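Local coordinates for protein arginine decarboxylase (PDB 3NZP) that probably catalyses the pyridoxal-phosphate-dependent decarboxylation of arginine to agmatine, a step in polyamine biosynthesis, at residues Leu529-Pro533 and Asn603-Lys607. Sequence-based numbering, arbitrary orientation.
Sequences LFTHP and NGYLK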
ATOM      1  N   LEU B 529      -2.175   6.812 -10.896  1.00 77.43           N
ATOM      2  CA  LEU B 529      -3.343   7.697 -10.842  1.00 66.48           C
ATOM      3  C   LEU B 529      -4.666   7.014 -11.162  1.00 63.57           C
ATOM      4  O   LEU B 529      -5.671   7.694 -11.363  1.00 68.06           O
ATOM      5  CB  LEU B 529      -3.156   8.917 -11.762  1.00 51.47           C
ATOM      6  CG  LEU B 529      -2.183   9.976 -11.241  1.00 52.69           C
ATOM      7  CD1 LEU B 529      -2.001  11.118 -12.232  1.00 43.83           C
ATOM      8  CD2 LEU B 529      -2.718  10.495  -9.915  1.00 47.32           C
ATOM      9  N   PHE B 530      -4.678   5.682 -11.215  1.00 59.86           N
ATOM     10  CA  PHE B 530      -5.930   4.974 -11.494  1.00 65.24           C
ATOM     11  C   PHE B 530      -6.804   5.129 -10.258  1.00 67.96           C
ATOM     12  O   PHE B 530      -6.608   4.433  -9.262  1.00 73.81           O
ATOM     13  CB  PHE B 530      -5.681   3.479 -11.782  1.00 64.48           C
ATOM     14  CG  PHE B 530      -5.019   3.212 -13.108  1.00 60.36           C
ATOM     15  CD1 PHE B 530      -3.652   2.976 -13.187  1.00 63.88           C
ATOM     16  CD2 PHE B 530      -5.761   3.237 -14.285  1.00 62.38           C
ATOM     17  CE1 PHE B 530      -3.029   2.774 -14.426  1.00 61.55           C
ATOM     18  CE2 PHE B 530      -5.148   3.037 -15.530  1.00 62.79           C
ATOM     19  CZ  PHE B 530      -3.781   2.807 -15.598  1.00 61.73           C
ATOM     20  N   THR B 531      -7.760   6.054 -10.314  1.00 68.33           N
ATOM     21  CA  THR B 531      -8.631   6.299  -9.164  1.00 66.35           C
ATOM     22  C   THR B 531      -9.625   5.184  -8.894  1.00 57.82           C
ATOM     23  O   THR B 531      -9.831   4.297  -9.724  1.00 50.24           O
ATOM     24  CB  THR B 531      -9.430   7.614  -9.316  1.00 77.49           C
ATOM     25  OG1 THR B 531     -10.383   7.484 -10.383  1.00 78.60           O
ATOM     26  CG2 THR B 531      -8.482   8.782  -9.594  1.00 75.67           C
ATOM     27  N   HIS B 532     -10.236   5.242  -7.714  1.00 53.86           N
ATOM     28  CA  HIS B 532     -11.209   4.242  -7.294  1.00 54.58           C
ATOM     29  C   HIS B 532     -12.178   3.998  -8.458  1.00 48.37           C
ATOM     30  O   HIS B 532     -12.655   4.939  -9.092  1.00 53.92           O
ATOM     31  CB  HIS B 532     -11.934   4.745  -6.035  1.00 58.68           C
ATOM     32  CG  HIS B 532     -12.839   3.735  -5.398  1.00 67.04           C
ATOM     33  ND1 HIS B 532     -13.702   2.942  -6.126  1.00 68.42           N
ATOM     34  CD2 HIS B 532     -13.083   3.454  -4.094  1.00 68.24           C
ATOM     35  CE1 HIS B 532     -14.442   2.223  -5.299  1.00 68.56           C
ATOM     36  NE2 HIS B 532     -14.087   2.516  -4.060  1.00 70.14           N
ATOM     37  N   PRO B 533     -12.445   2.726  -8.777  1.00 39.35           N
ATOM     38  CA  PRO B 533     -13.354   2.405  -9.874  1.00 38.59           C
ATOM     39  C   PRO B 533     -14.794   2.749  -9.534  1.00 34.10           C
ATOM     40  O   PRO B 533     -15.110   3.029  -8.384  1.00 29.44           O
ATOM     41  CB  PRO B 533     -13.132   0.902 -10.075  1.00 40.26           C
ATOM     42  CG  PRO B 533     -12.773   0.428  -8.716  1.00 29.43           C
ATOM     43  CD  PRO B 533     -11.847   1.504  -8.214  1.00 34.90           C
ATOM     44  N   ASN B 603     -12.897   9.001 -17.538  1.00 55.84           N
ATOM     45  CA  ASN B 603     -12.079   8.309 -16.533  1.00 48.76           C
ATOM     46  C   ASN B 603     -10.798   7.835 -17.198  1.00 50.41           C
ATOM     47  O   ASN B 603     -10.732   7.716 -18.430  1.00 54.72           O
ATOM     48  CB  ASN B 603     -12.822   7.115 -15.941  1.00 44.70           C
ATOM     49  CG  ASN B 603     -13.098   6.053 -16.966  1.00 54.13           C
ATOM     50  OD1 ASN B 603     -12.574   4.936 -16.880  1.00 52.42           O
ATOM     51  ND2 ASN B 603     -13.913   6.395 -17.965  1.00 69.41           N
ATOM     52  N   GLY B 604      -9.790   7.538 -16.384  1.00 48.45           N
ATOM     53  CA  GLY B 604      -8.506   7.122 -16.922  1.00 51.17           C
ATOM     54  C   GLY B 604      -8.313   5.652 -17.224  1.00 47.55           C
ATOM     55  O   GLY B 604      -7.212   5.220 -17.572  1.00 49.49           O
ATOM     56  N   TYR B 605      -9.369   4.867 -17.084  1.00 51.37           N
ATOM     57  CA  TYR B 605      -9.240   3.453 -17.361  1.00 50.55           C
ATOM     58  C   TYR B 605      -9.233   3.199 -18.853  1.00 50.98           C
ATOM     59  O   TYR B 605      -9.821   3.954 -19.643  1.00 47.44           O
ATOM     60  CB  TYR B 605     -10.355   2.667 -16.667  1.00 49.47           C
ATOM     61  CG  TYR B 605     -10.053   2.422 -15.199  1.00 60.85           C
ATOM     62  CD1 TYR B 605     -10.643   3.196 -14.194  1.00 56.01           C
ATOM     63  CD2 TYR B 605      -9.143   1.427 -14.818  1.00 62.86           C
ATOM     64  CE1 TYR B 605     -10.334   2.983 -12.842  1.00 60.15           C
ATOM     65  CE2 TYR B 605      -8.823   1.204 -13.476  1.00 60.82           C
ATOM     66  CZ  TYR B 605      -9.422   1.986 -12.489  1.00 67.04           C
ATOM     67  OH  TYR B 605      -9.102   1.772 -11.156  1.00 62.67           O
ATOM     68  N   LEU B 606      -8.517   2.141 -19.222  1.00 49.90           N
ATOM     69  CA  LEU B 606      -8.360   1.711 -20.604  1.00 53.30           C
ATOM     70  C   LEU B 606      -9.597   1.025 -21.159  1.00 57.23           C
ATOM     71  O   LEU B 606     -10.417   0.496 -20.410  1.00 60.42           O
ATOM     72  CB  LEU B 606      -7.179   0.752 -20.711  1.00 44.26           C
ATOM     73  CG  LEU B 606      -5.787   1.366 -20.857  1.00 48.64           C
ATOM     74  CD1 LEU B 606      -5.528   2.331 -19.724  1.00 53.06           C
ATOM     75  CD2 LEU B 606      -4.736   0.264 -20.880  1.00 38.66           C
ATOM     76  N   LYS B 607      -9.715   1.032 -22.483  1.00 59.56           N
ATOM     77  CA  LYS B 607     -10.830   0.397 -23.185  1.00 63.37           C
ATOM     78  C   LYS B 607     -10.264  -0.691 -24.085  1.00 71.43           C
ATOM     79  O   LYS B 607      -9.094  -0.640 -24.475  1.00 79.39           O
ATOM     80  CB  LYS B 607     -11.587   1.431 -24.017  1.00 50.31           C
ATOM     81  CG  LYS B 607     -12.189   2.522 -23.162  1.00 63.10           C
ATOM     82  CD  LYS B 607     -12.472   3.812 -23.927  1.00 61.41           C
ATOM     83  CE  LYS B 607     -13.183   4.858 -23.039  1.00 57.44           C
ATOM     84  NZ  LYS B 607     -12.513   5.214 -21.729  1.00 57.22           N
TER
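In both F530 and Y605 the first torsion sets CG opposite the carbonyl carbon and beside the backbone N (chi1 -71° in F530), and from there each ring reaches across to the other loop. The two rings meet at a slant, centroids 5.4 Å apart and planes inclined by 39°. F530 CD2 lies over one face of the tyrosine ring, 3.8 Å from Y605 CE2, while the outer rim of the phenylalanine continues along the other loop: its CE2 comes to 3.6 Å from G604 O, and L606 CD1 sits at its edge. Beyond the rings, the phenol of Y605 donates a hydrogen bond to the backbone carbonyl of T531, OH to O 3.0 Å, with the oxygen at the tyrosine's edge and the donor tilted 27° from the carbonyl plane. P533 CD packs near the same hydroxyl. At the base of the tyrosine, N603 OD1 accepts from Y605 N in an Asx turn. The contact thus ties the loop entering strand 534-540 to the tail that follows helix 586-600, and it lies in the dimer interface, F530 packing on S112 of the second subunit and L606 on F134 of that subunit. Chemically, one side chain does two jobs: Y605 gives F530 an apolar ring face and T531 a hydrogen-bond donor, so the hydroxyl of this buried residue has a backbone acceptor beside the ring packing.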